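Long-range contacts in GMP reductase (Trypanosoma brucei brucei, PDB 6JIG), which probably catalyses the NADPH-dependent deamination of GMP to IMP in a TIM-barrel domain and binds guanine nucleotides in its pair of regulatory CBS domains: residues P48-N53 and I72-R77; L88-R93 and G122-V127; R93-L98 and G227-G232; T191-I196 and L206-D211. The protein carries 1 engineered substitution. All coordinates share one frame; numbering follows the deposited sequence.

Interaction 1 of 4, residues P48-N53 and I72-R77. With 5GP (guanosine-5'-monophosphate), chain B.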
# COMPACT_ATOMS: atom_id res chain seq x y z
N PRO A 48 14.84 -34.29 18.20
CA PRO A 48 13.39 -34.48 18.39
C PRO A 48 12.52 -33.92 17.28
O PRO A 48 11.44 -33.41 17.57
CB PRO A 48 13.12 -33.74 19.72
CG PRO A 48 14.20 -32.72 19.82
CD PRO A 48 15.40 -33.24 19.06
N ILE A 49 12.95 -34.01 16.02
CA ILE A 49 12.29 -33.38 14.88
C ILE A 49 11.69 -34.46 14.00
O ILE A 49 12.40 -35.37 13.56
CB ILE A 49 13.27 -32.52 14.06
CG1 ILE A 49 14.17 -31.67 14.97
CG2 ILE A 49 12.50 -31.64 13.07
CD1 ILE A 49 13.43 -30.66 15.76
N VAL A 50 10.39 -34.34 13.72
CA VAL A 50 9.65 -35.28 12.87
C VAL A 50 9.07 -34.49 11.71
O VAL A 50 8.36 -33.49 11.92
CB VAL A 50 8.54 -35.99 13.65
CG1 VAL A 50 7.82 -37.01 12.76
CG2 VAL A 50 9.10 -36.69 14.90
N ALA A 51 9.36 -34.91 10.48
CA ALA A 51 8.75 -34.28 9.32
C ALA A 51 7.30 -34.72 9.17
O ALA A 51 6.98 -35.91 9.27
CB ALA A 51 9.52 -34.61 8.04
N SER A 52 6.42 -33.76 8.91
CA SER A 52 4.99 -34.01 8.85
C SER A 52 4.60 -34.91 7.68
O SER A 52 5.11 -34.74 6.57
CB SER A 52 4.22 -32.70 8.74
OG SER A 52 2.82 -32.94 8.70
N ASN A 53 3.66 -35.82 7.93
CA ASN A 53 3.02 -36.63 6.89
C ASN A 53 2.01 -35.77 6.12
O ASN A 53 0.80 -35.92 6.22
CB ASN A 53 2.34 -37.86 7.49
CG ASN A 53 1.47 -37.52 8.70
OD1 ASN A 53 1.91 -36.83 9.63
ND2 ASN A 53 0.23 -38.01 8.69
N ILE A 72 13.30 -38.12 11.94
CA ILE A 72 12.53 -39.09 11.16
C ILE A 72 11.48 -38.34 10.35
O ILE A 72 11.07 -37.23 10.71
CB ILE A 72 11.89 -40.17 12.08
CG1 ILE A 72 11.54 -41.43 11.28
CG2 ILE A 72 10.63 -39.63 12.80
CD1 ILE A 72 11.07 -42.58 12.15
N GLY A 73 11.07 -38.94 9.23
CA GLY A 73 9.92 -38.46 8.47
C GLY A 73 8.81 -39.50 8.52
O GLY A 73 9.08 -40.70 8.63
N ILE A 74 7.57 -39.02 8.46
CA ILE A 74 6.39 -39.89 8.36
C ILE A 74 5.83 -39.75 6.95
O ILE A 74 5.32 -38.69 6.56
CB ILE A 74 5.31 -39.53 9.40
CG1 ILE A 74 5.88 -39.50 10.82
CG2 ILE A 74 4.14 -40.52 9.31
CD1 ILE A 74 6.58 -40.81 11.26
N LEU A 75 5.91 -40.84 6.18
CA LEU A 75 5.41 -40.85 4.81
C LEU A 75 3.89 -40.70 4.77
O LEU A 75 3.16 -41.44 5.44
CB LEU A 75 5.81 -42.15 4.11
CG LEU A 75 7.31 -42.36 3.95
CD1 LEU A 75 7.59 -43.78 3.40
CD2 LEU A 75 7.93 -41.31 3.04
N HIS A 76 3.40 -39.76 3.96
CA HIS A 76 1.98 -39.48 3.91
C HIS A 76 1.25 -40.59 3.15
O HIS A 76 1.85 -41.36 2.39
CB HIS A 76 1.72 -38.12 3.27
CG HIS A 76 1.92 -38.10 1.79
ND1 HIS A 76 0.91 -38.42 0.91
CD2 HIS A 76 3.00 -37.80 1.03
CE1 HIS A 76 1.36 -38.34 -0.33
NE2 HIS A 76 2.63 -37.97 -0.28
N ARG A 77 -0.07 -40.67 3.37
CA ARG A 77 -0.91 -41.73 2.84
C ARG A 77 -1.83 -41.27 1.72
O ARG A 77 -2.73 -42.01 1.31
CB ARG A 77 -1.73 -42.36 3.96
CG ARG A 77 -2.86 -41.46 4.49
CD ARG A 77 -3.60 -42.11 5.64
NE ARG A 77 -4.35 -41.14 6.46
CZ ARG A 77 -5.67 -41.00 6.41
NH1 ARG A 77 -6.39 -41.75 5.59
NH2 ARG A 77 -6.27 -40.10 7.19
P 5GP B . 2.52 -26.80 10.65
O1P 5GP B . 1.96 -25.63 11.43
O2P 5GP B . 2.49 -26.60 9.14
O3P 5GP B . 3.83 -27.33 11.17
O5' 5GP B . 1.48 -27.96 11.01
C5' 5GP B . 1.42 -29.19 10.31
C4' 5GP B . 0.35 -30.09 10.88
O4' 5GP B . -0.96 -29.57 10.52
C3' 5GP B . 0.31 -31.52 10.37
O3' 5GP B . 1.30 -32.35 10.96
C2' 5GP B . -1.14 -31.95 10.66
O2' 5GP B . -1.31 -32.39 12.00
C1' 5GP B . -1.90 -30.63 10.52
N9 5GP B . -2.67 -30.55 9.28
C8 5GP B . -2.23 -30.72 8.03
N7 5GP B . -3.28 -30.53 7.18
C5 5GP B . -4.36 -30.22 7.94
C6 5GP B . -5.68 -29.91 7.65
O6 5GP B . -6.06 -29.88 6.46
N1 5GP B . -6.53 -29.65 8.66
C2 5GP B . -6.14 -29.68 9.94
N2 5GP B . -7.01 -29.41 10.93
N3 5GP B . -4.85 -29.96 10.25
C4 5GP B . -3.97 -30.23 9.26
O HOH W 1 -1.06 -38.81 5.81

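Interaction 2 of 4, residues L88-R93 and G122-V127. With 5GP (guanosine-5'-monophosphate), chain C.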
# COMPACT_ATOMS: atom_id res chain seq x y z
N LEU A 88 8.66 -45.97 0.61
CA LEU A 88 9.30 -46.58 1.77
C LEU A 88 10.51 -47.41 1.35
O LEU A 88 11.60 -47.29 1.93
CB LEU A 88 8.28 -47.42 2.53
CG LEU A 88 8.60 -47.55 4.02
CD1 LEU A 88 7.33 -47.63 4.81
CD2 LEU A 88 9.47 -48.79 4.27
N ARG A 89 10.35 -48.25 0.33
CA ARG A 89 11.46 -49.07 -0.14
C ARG A 89 12.60 -48.21 -0.66
O ARG A 89 13.77 -48.59 -0.53
CB ARG A 89 10.99 -50.03 -1.23
CG ARG A 89 10.20 -51.21 -0.71
CD ARG A 89 9.91 -52.20 -1.84
NE ARG A 89 8.90 -51.67 -2.74
CZ ARG A 89 7.61 -51.98 -2.66
NH1 ARG A 89 7.20 -52.83 -1.73
NH2 ARG A 89 6.75 -51.45 -3.52
N GLU A 90 12.30 -47.06 -1.27
CA GLU A 90 13.38 -46.18 -1.71
C GLU A 90 14.13 -45.61 -0.52
O GLU A 90 15.36 -45.47 -0.57
CB GLU A 90 12.84 -45.05 -2.59
CG GLU A 90 12.38 -45.54 -3.96
CD GLU A 90 12.04 -44.41 -4.90
OE1 GLU A 90 12.76 -43.38 -4.89
OE2 GLU A 90 11.05 -44.54 -5.66
N VAL A 91 13.41 -45.24 0.54
CA VAL A 91 14.09 -44.76 1.74
C VAL A 91 15.02 -45.83 2.29
O VAL A 91 16.16 -45.56 2.67
CB VAL A 91 13.06 -44.32 2.80
CG1 VAL A 91 13.79 -43.92 4.10
CG2 VAL A 91 12.22 -43.13 2.28
N LYS A 92 14.53 -47.07 2.36
CA LYS A 92 15.33 -48.17 2.90
C LYS A 92 16.54 -48.46 2.03
O LYS A 92 17.56 -48.95 2.52
CB LYS A 92 14.46 -49.41 3.05
CG LYS A 92 13.47 -49.31 4.20
CD LYS A 92 14.21 -48.88 5.48
CE LYS A 92 13.34 -49.06 6.74
NZ LYS A 92 14.17 -48.68 7.94
N ARG A 93 16.45 -48.14 0.74
CA ARG A 93 17.51 -48.40 -0.21
C ARG A 93 18.59 -47.32 -0.21
O ARG A 93 19.66 -47.53 -0.80
CB ARG A 93 16.87 -48.56 -1.61
CG ARG A 93 17.62 -49.44 -2.57
CD ARG A 93 17.45 -50.92 -2.31
NE ARG A 93 18.44 -51.67 -3.07
CZ ARG A 93 18.30 -52.92 -3.49
NH1 ARG A 93 17.19 -53.62 -3.24
NH2 ARG A 93 19.27 -53.48 -4.18
N GLY A 122 14.96 -47.48 -8.22
CA GLY A 122 14.70 -47.96 -6.88
C GLY A 122 15.46 -47.25 -5.78
O GLY A 122 15.21 -47.51 -4.60
N ARG A 123 16.40 -46.37 -6.14
CA ARG A 123 17.13 -45.57 -5.18
C ARG A 123 17.30 -44.19 -5.79
O ARG A 123 17.67 -44.07 -6.96
CB ARG A 123 18.51 -46.18 -4.86
CG ARG A 123 19.36 -45.33 -3.91
CD ARG A 123 20.71 -45.99 -3.57
NE ARG A 123 21.43 -45.16 -2.61
CZ ARG A 123 22.26 -44.18 -2.95
NH1 ARG A 123 22.50 -43.94 -4.24
NH2 ARG A 123 22.85 -43.46 -2.01
N VAL A 124 17.03 -43.15 -5.00
CA VAL A 124 17.25 -41.80 -5.48
C VAL A 124 18.74 -41.59 -5.69
O VAL A 124 19.55 -41.78 -4.77
CB VAL A 124 16.67 -40.77 -4.51
CG1 VAL A 124 17.03 -39.36 -4.95
CG2 VAL A 124 15.16 -40.94 -4.42
N GLY A 125 19.12 -41.18 -6.90
CA GLY A 125 20.51 -41.13 -7.28
C GLY A 125 21.03 -42.40 -7.93
O GLY A 125 22.21 -42.44 -8.31
N GLY A 126 20.19 -43.43 -8.09
CA GLY A 126 20.69 -44.68 -8.66
C GLY A 126 21.66 -45.41 -7.73
O GLY A 126 21.69 -45.19 -6.51
N VAL A 127 22.46 -46.30 -8.32
CA VAL A 127 23.45 -47.08 -7.58
C VAL A 127 24.81 -46.89 -8.25
O VAL A 127 24.90 -46.45 -9.40
CB VAL A 127 23.08 -48.58 -7.50
CG1 VAL A 127 21.72 -48.75 -6.80
CG2 VAL A 127 23.04 -49.20 -8.88
P 5GP C . 27.93 -45.50 -4.53
O1P 5GP C . 29.30 -45.38 -3.92
O2P 5GP C . 27.57 -46.89 -5.01
O3P 5GP C . 27.43 -44.32 -5.34
O5' 5GP C . 26.95 -45.47 -3.29
C5' 5GP C . 26.18 -46.62 -3.03
C4' 5GP C . 25.01 -46.31 -2.14
O4' 5GP C . 23.82 -46.89 -2.77
C3' 5GP C . 25.15 -46.98 -0.78
O3' 5GP C . 24.57 -46.17 0.24
C2' 5GP C . 24.37 -48.28 -0.97
O2' 5GP C . 23.90 -48.89 0.21
C1' 5GP C . 23.24 -47.83 -1.89
N9 5GP C . 22.68 -48.94 -2.66
C8 5GP C . 21.44 -49.42 -2.49
N7 5GP C . 21.27 -50.48 -3.30
C5 5GP C . 22.43 -50.69 -3.97
C6 5GP C . 22.82 -51.62 -4.92
O6 5GP C . 22.01 -52.50 -5.30
N1 5GP C . 24.06 -51.57 -5.42
C2 5GP C . 24.93 -50.63 -5.03
N2 5GP C . 26.17 -50.63 -5.57
N3 5GP C . 24.58 -49.69 -4.10
C4 5GP C . 23.33 -49.71 -3.56
O HOH W 2 16.51 -43.33 -2.26

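Interaction 3 of 4, residues R93-L98 and G227-G232. With 5GP (guanosine-5'-monophosphate), chain C.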
# COMPACT_ATOMS: atom_id res chain seq x y z
N ARG A 93 16.45 -48.14 0.74
CA ARG A 93 17.51 -48.40 -0.21
C ARG A 93 18.59 -47.32 -0.21
O ARG A 93 19.66 -47.53 -0.80
CB ARG A 93 16.87 -48.56 -1.61
CG ARG A 93 17.62 -49.44 -2.57
CD ARG A 93 17.45 -50.92 -2.31
NE ARG A 93 18.44 -51.67 -3.07
CZ ARG A 93 18.30 -52.92 -3.49
NH1 ARG A 93 17.19 -53.62 -3.24
NH2 ARG A 93 19.27 -53.48 -4.18
N ALA A 94 18.37 -46.21 0.50
CA ALA A 94 19.32 -45.10 0.46
C ALA A 94 20.70 -45.51 0.97
O ALA A 94 21.72 -45.07 0.44
CB ALA A 94 18.79 -43.92 1.28
N GLN A 95 20.74 -46.33 2.03
CA GLN A 95 21.99 -46.84 2.57
C GLN A 95 21.69 -48.08 3.38
O GLN A 95 20.55 -48.33 3.76
CB GLN A 95 22.71 -45.78 3.42
CG GLN A 95 21.88 -45.27 4.58
CD GLN A 95 22.41 -43.96 5.11
OE1 GLN A 95 22.32 -42.92 4.44
NE2 GLN A 95 23.02 -44.00 6.29
N SER A 96 22.73 -48.87 3.64
CA SER A 96 22.58 -50.11 4.38
C SER A 96 23.96 -50.55 4.85
O SER A 96 24.97 -49.94 4.51
CB SER A 96 21.93 -51.20 3.52
OG SER A 96 21.49 -52.29 4.31
N PHE A 97 24.01 -51.61 5.65
CA PHE A 97 25.30 -52.25 5.93
C PHE A 97 25.46 -53.38 4.92
O PHE A 97 26.28 -53.30 4.00
CB PHE A 97 25.41 -52.73 7.37
CG PHE A 97 26.73 -53.39 7.67
CD1 PHE A 97 27.92 -52.71 7.43
CD2 PHE A 97 26.79 -54.68 8.14
CE1 PHE A 97 29.16 -53.31 7.67
CE2 PHE A 97 28.02 -55.29 8.39
CZ PHE A 97 29.20 -54.59 8.16
N LEU A 98 24.66 -54.43 5.06
CA LEU A 98 24.57 -55.48 4.06
C LEU A 98 23.45 -55.12 3.08
O LEU A 98 22.28 -55.06 3.47
CB LEU A 98 24.29 -56.84 4.70
CG LEU A 98 25.30 -57.38 5.72
CD1 LEU A 98 24.89 -58.80 6.11
CD2 LEU A 98 26.69 -57.38 5.17
N GLY A 227 21.11 -51.15 9.62
CA GLY A 227 21.86 -49.98 9.21
C GLY A 227 21.19 -49.15 8.13
O GLY A 227 21.85 -48.30 7.53
N ARG A 228 19.90 -49.38 7.87
CA ARG A 228 19.16 -48.55 6.94
C ARG A 228 18.45 -47.42 7.69
O ARG A 228 18.21 -47.51 8.90
CB ARG A 228 18.13 -49.37 6.17
CG ARG A 228 18.64 -50.75 5.69
CD ARG A 228 17.51 -51.56 5.11
NE ARG A 228 16.47 -51.87 6.10
CZ ARG A 228 15.35 -52.53 5.82
NH1 ARG A 228 15.12 -52.96 4.58
NH2 ARG A 228 14.45 -52.77 6.76
N LEU A 229 18.07 -46.38 6.96
CA LEU A 229 17.44 -45.21 7.58
C LEU A 229 16.06 -45.56 8.15
O LEU A 229 15.27 -46.26 7.51
CB LEU A 229 17.32 -44.07 6.57
CG LEU A 229 18.69 -43.53 6.11
CD1 LEU A 229 18.52 -42.58 4.92
CD2 LEU A 229 19.40 -42.84 7.26
N LEU A 230 15.78 -45.05 9.35
CA LEU A 230 14.46 -45.18 9.96
C LEU A 230 13.43 -44.35 9.21
O LEU A 230 13.74 -43.26 8.70
CB LEU A 230 14.48 -44.71 11.41
CG LEU A 230 15.00 -45.52 12.59
CD1 LEU A 230 14.57 -44.77 13.88
CD2 LEU A 230 14.46 -46.93 12.59
N VAL A 231 12.20 -44.85 9.15
CA VAL A 231 11.12 -44.12 8.49
C VAL A 231 9.78 -44.67 8.97
O VAL A 231 9.61 -45.88 9.16
CB VAL A 231 11.27 -44.18 6.95
CG1 VAL A 231 11.21 -45.64 6.44
CG2 VAL A 231 10.21 -43.31 6.27
N GLY A 232 8.81 -43.76 9.17
CA GLY A 232 7.46 -44.14 9.51
C GLY A 232 6.50 -43.88 8.35
O GLY A 232 6.86 -43.30 7.33
P 5GP C . 27.93 -45.50 -4.53
O1P 5GP C . 29.30 -45.38 -3.92
O2P 5GP C . 27.57 -46.89 -5.01
O3P 5GP C . 27.43 -44.32 -5.34
O5' 5GP C . 26.95 -45.47 -3.29
C5' 5GP C . 26.18 -46.62 -3.03
C4' 5GP C . 25.01 -46.31 -2.14
O4' 5GP C . 23.82 -46.89 -2.77
C3' 5GP C . 25.15 -46.98 -0.78
O3' 5GP C . 24.57 -46.17 0.24
C2' 5GP C . 24.37 -48.28 -0.97
O2' 5GP C . 23.90 -48.89 0.21
C1' 5GP C . 23.24 -47.83 -1.89
N9 5GP C . 22.68 -48.94 -2.66
C8 5GP C . 21.44 -49.42 -2.49
N7 5GP C . 21.27 -50.48 -3.30
C5 5GP C . 22.43 -50.69 -3.97
C6 5GP C . 22.82 -51.62 -4.92
O6 5GP C . 22.01 -52.50 -5.30
N1 5GP C . 24.06 -51.57 -5.42
C2 5GP C . 24.93 -50.63 -5.03
N2 5GP C . 26.17 -50.63 -5.57
N3 5GP C . 24.58 -49.69 -4.10
C4 5GP C . 23.33 -49.71 -3.56
O HOH W 3 18.38 -46.53 4.08
O HOH W 4 23.82 -46.16 7.45

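Interaction 4 of 4, residues T191-I196 and L206-D211. With 5GP (guanosine-5'-monophosphate), chain C.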
# COMPACT_ATOMS: atom_id res chain seq x y z
N THR A 191 40.06 -51.66 -1.90
CA THR A 191 38.87 -51.77 -2.73
C THR A 191 37.68 -51.10 -2.06
O THR A 191 37.68 -50.86 -0.85
CB THR A 191 38.55 -53.24 -3.03
OG1 THR A 191 37.39 -53.33 -3.87
CG2 THR A 191 38.29 -53.99 -1.73
N ALA A 192 36.65 -50.81 -2.85
CA ALA A 192 35.49 -50.06 -2.37
C ALA A 192 34.21 -50.89 -2.34
O ALA A 192 33.15 -50.37 -1.98
CB ALA A 192 35.27 -48.81 -3.23
N ASN A 193 34.29 -52.16 -2.71
CA ASN A 193 33.14 -53.04 -2.76
C ASN A 193 33.57 -54.43 -2.33
O ASN A 193 34.55 -54.97 -2.86
CB ASN A 193 32.53 -53.10 -4.16
CG ASN A 193 31.82 -51.82 -4.54
OD1 ASN A 193 30.75 -51.53 -4.01
ND2 ASN A 193 32.40 -51.06 -5.46
N VAL A 194 32.86 -55.00 -1.37
CA VAL A 194 33.07 -56.37 -0.94
C VAL A 194 31.74 -57.11 -1.06
O VAL A 194 30.87 -56.99 -0.19
CB VAL A 194 33.62 -56.45 0.50
CG1 VAL A 194 33.73 -57.90 0.95
CG2 VAL A 194 34.97 -55.76 0.59
N PRO A 195 31.53 -57.85 -2.13
CA PRO A 195 30.38 -58.74 -2.20
C PRO A 195 30.52 -59.90 -1.22
O PRO A 195 31.62 -60.34 -0.90
CB PRO A 195 30.39 -59.24 -3.65
CG PRO A 195 31.79 -59.07 -4.09
CD PRO A 195 32.35 -57.91 -3.36
N ILE A 196 29.38 -60.35 -0.71
CA ILE A 196 29.29 -61.54 0.13
C ILE A 196 28.65 -62.63 -0.72
O ILE A 196 27.54 -62.45 -1.23
CB ILE A 196 28.47 -61.28 1.40
CG1 ILE A 196 28.92 -59.99 2.09
CG2 ILE A 196 28.51 -62.51 2.33
CD1 ILE A 196 30.37 -59.98 2.51
N LEU A 206 26.07 -57.21 -0.75
CA LEU A 206 27.16 -56.32 -1.12
C LEU A 206 27.40 -55.35 0.02
O LEU A 206 26.44 -54.83 0.61
CB LEU A 206 26.85 -55.57 -2.42
CG LEU A 206 27.84 -54.46 -2.77
CD1 LEU A 206 29.19 -55.09 -3.16
CD2 LEU A 206 27.28 -53.57 -3.89
N VAL A 207 28.67 -55.11 0.35
CA VAL A 207 29.05 -54.05 1.28
C VAL A 207 29.90 -53.04 0.51
O VAL A 207 30.85 -53.42 -0.18
CB VAL A 207 29.82 -54.59 2.50
CG1 VAL A 207 29.97 -53.49 3.55
CG2 VAL A 207 29.11 -55.81 3.07
N THR A 208 29.54 -51.76 0.61
CA THR A 208 30.23 -50.70 -0.11
C THR A 208 30.98 -49.78 0.85
O THR A 208 30.57 -49.58 2.00
CB THR A 208 29.26 -49.86 -0.95
OG1 THR A 208 28.48 -49.05 -0.08
CG2 THR A 208 28.35 -50.74 -1.75
N LEU A 209 32.07 -49.21 0.34
CA LEU A 209 32.85 -48.27 1.12
C LEU A 209 32.01 -47.08 1.56
O LEU A 209 32.16 -46.58 2.68
CB LEU A 209 34.05 -47.80 0.30
CG LEU A 209 34.90 -46.65 0.81
CD1 LEU A 209 35.53 -47.01 2.15
CD2 LEU A 209 35.96 -46.30 -0.21
N SER A 210 31.11 -46.61 0.68
CA SER A 210 30.25 -45.47 1.03
C SER A 210 29.48 -45.74 2.31
O SER A 210 29.38 -44.87 3.19
CB SER A 210 29.27 -45.16 -0.10
OG SER A 210 29.95 -44.77 -1.28
N ASP A 211 28.91 -46.94 2.42
CA ASP A 211 28.14 -47.30 3.61
C ASP A 211 29.04 -47.46 4.82
O ASP A 211 28.67 -47.06 5.93
CB ASP A 211 27.37 -48.59 3.35
CG ASP A 211 26.20 -48.40 2.42
OD1 ASP A 211 25.52 -47.35 2.52
OD2 ASP A 211 25.93 -49.30 1.60
P 5GP C . 27.93 -45.50 -4.53
O1P 5GP C . 29.30 -45.38 -3.92
O2P 5GP C . 27.57 -46.89 -5.01
O3P 5GP C . 27.43 -44.32 -5.34
O5' 5GP C . 26.95 -45.47 -3.29
C5' 5GP C . 26.18 -46.62 -3.03
C4' 5GP C . 25.01 -46.31 -2.14
O4' 5GP C . 23.82 -46.89 -2.77
C3' 5GP C . 25.15 -46.98 -0.78
O3' 5GP C . 24.57 -46.17 0.24
C2' 5GP C . 24.37 -48.28 -0.97
O2' 5GP C . 23.90 -48.89 0.21
C1' 5GP C . 23.24 -47.83 -1.89
N9 5GP C . 22.68 -48.94 -2.66
C8 5GP C . 21.44 -49.42 -2.49
N7 5GP C . 21.27 -50.48 -3.30
C5 5GP C . 22.43 -50.69 -3.97
C6 5GP C . 22.82 -51.62 -4.92
O6 5GP C . 22.01 -52.50 -5.30
N1 5GP C . 24.06 -51.57 -5.42
C2 5GP C . 24.93 -50.63 -5.03
N2 5GP C . 26.17 -50.63 -5.57
N3 5GP C . 24.58 -49.69 -4.10
C4 5GP C . 23.33 -49.71 -3.56

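Interaction 1 of 4, residues P48-N53 and I72-R77
Ala51 takes part in two of the three backbone hydrogen bonds joining residues 48-53 to 72-77. Its N gives to Ile72 O over 2.9 Å, and its O receives Ile74 N at 3.3 Å; a weak bond from Ile72 N to Ile49 O precedes them. This stepping from 72 to 74 past Ala51 is the parallel-strand pattern, and the two directions differ by 27°. A CA-H...O contact, Asn53 CA to Ile74 O at 3.1 Å, extends it.

In one apolar patch Val50 CG1, anti to the backbone N (chi1 -178°), meets Ile72 CG2 at 3.8 Å and Ile74 CG1 at 3.7 Å. Asn53 CB lies alongside Ile74 CG2 (3.7 Å), pointing the same way. On the other face Ala51 CB rests on Gly73 CA, 3.9 Å away.

Among polar groups, Asn53 ND2 is held by Asp259 and by a water shared with Arg77 N, while Ser52 OG donates to O3' of the GMP at the barrel site (2.8 Å).

Strands 49-51 and 72-75, linked through helix 60-68, form the first beta-alpha-beta unit of the eight-stranded TIM barrel: strand 370-373 flanks 49-51, strand 232-235 flanks 72-75, and Met62 and Met66 of helix 60-68 cover Ala51.

Interaction 2 of 4, residues L88-R93 and G122-V127
Arg93 and Arg123 come together around the GMP of the CBS module, chiefly through aliphatic and backbone atoms. Arg93 CB touches Gly122 O at 3.6 Å, and Arg123 CD lies 3.3 Å from Arg93 O, which sits at the edge of the Arg123 guanidinium, in its plane.

The two guanidinium groups use the nucleotide differently. Arg93 presents an edge to the base: NE donates to N7 at 3.1 Å, nearly straight at 164°, and NH2 to O6 at 3.1 Å, a paired grip on the Hoogsteen edge of guanine. A bend at chi2 (77°) turns the chain to reach it. Arg123 instead offers a face, with the ribose O4' 2.9 Å above its plane and toward the rim, while Val127 CG1 packs on the base at C5 and C6.

Residues Arg123 to Gly126 form a type II beta turn, with Gly125 at the positive-phi corner, in the loop before strand 129-133. Arg123 NH1 closes across this turn onto Gly126 O at 2.7 Å, in the guanidinium plane, and its NE also donates to Ala94 O; Arg93 NH2 is held by Ser101 O.

Further out, Glu90 CG lies on Gly122 O at 3.5 Å, and its OE1 reaches Val124 CG2. A water accepts from Val124 N and donates to Glu90 O, linking the loop to the last turns of helix 81-93.

Interaction 3 of 4, residues R93-L98 and G227-G232
Ser96 and Arg228 mark the closest backbone approach, their CA atoms 4.5 Å apart, where two irregular segments pass each other. Direct hydrogen bonds between them are absent. Water takes their place: one molecule accepts from both Gln95 N and Leu229 N (3.1 Å and 2.9 Å). A direct CA-H...O contact joins Arg228 CA to Gln95 O at 3.5 Å. Gly227 has a positive phi of 79°, suited to glycine, and having no side chain it sits close against the Ser96-Phe97 peptide.

Leu229 is the main apolar partner. Gln95 crosses it at about a right angle, so that Leu229 CG touches both CG and CD of the glutamine. With chi1 at 57°, Gln95 CG stands between its backbone N and carbonyl carbon, and the extended chain runs over the leucine. Its amide is fixed at both ends: OE1 accepts from Arg68 NE, and NE2 donates at 2.6 Å to a second water, which in turn donates to Gly227 O. Ala94 CB meets Leu229 CD1 at 3.9 Å. Ser96 OG lies 3.5 Å from Arg228 CG while donating to Leu98 O from above the carbonyl plane; Arg228 NE forms a salt bridge with Asp224. Residues 93-96 also line the nucleotide pocket, with Gln95 CA beside the ribose O3'.

These are the two connectors between barrel and CBS module, one leaving after helix 81-93, the other returning before strand 232-235. Leu229 packs on Val64 and Ala67 of helix 60-68, and Phe97 on Leu215 of helix 209-216.

Interaction 4 of 4, residues T191-I196 and L206-D211
Leu206, Val207 and Ala192 have the most surface buried here. Leu206 divides its branches between strand and ligand. With CG anti to the backbone N (chi1 171°), CD1 lies 3.8 Å from Pro195 N and close to the proline ring, while CD2 reaches N2 of the GMP at 3.6 Å. Cys129 and Leu131 of strand 129-133 also pack on this leucine.

Val207 is bonded twice to Val194. Val194 N gives to Val207 O at 2.8 Å, almost straight (177°); Val207 N returns a bond to Val194 O at 2.9 Å. Val207 CB and CG2 lie close to that same oxygen, on the face toward Val182 of helix 179-189.

The two strands run antiparallel, at 164°, as the beta hairpin 193-197/203-208 of the second CBS domain. Asn193 and Thr208, a non-hydrogen-bonded pair, set their side chains side by side, OD1 of Asn193 3.4 Å from Thr208 CG2.

Ala192 extends the hairpin to the start of helix 209-216: its O accepts Leu209 N at 2.8 Å, and its CB touches Leu209 CB at 3.9 Å. His148 of a second subunit packs on both residues. Thr208 is the N-cap of this helix, its OG1 accepting from Asp211 N. The first turn carries Ser210 and Asp211, which face the nucleotide: Ser210 OG donates to phosphate O1P at 2.8 Å, and the Asp211 carboxylate faces the ribose hydroxyls O2' and O3'.

From the N terminus, interaction 1 closes first, pairing the first two barrel strands, which helix 60-68 connects. The chain then runs through helix 81-93, where Leu88 packs on Leu75. Interaction 2 closes a loop from the end of this helix to residues 122-127. It shares Arg93 with interaction 3, and the two cross along the chain. Interaction 3 closes a loop of 128 intervening residues, bringing the way out of the barrel beside the way back, and interaction 4, a local hairpin, is nested inside its loop. Gly232 of interaction 3 bonds to Gly73 and Leu75 of interaction 1, rejoining the barrel. Interactions 2, 3 and 4 surround one GMP, about 18 Å between nearest atoms separating interaction 4 from interaction 1.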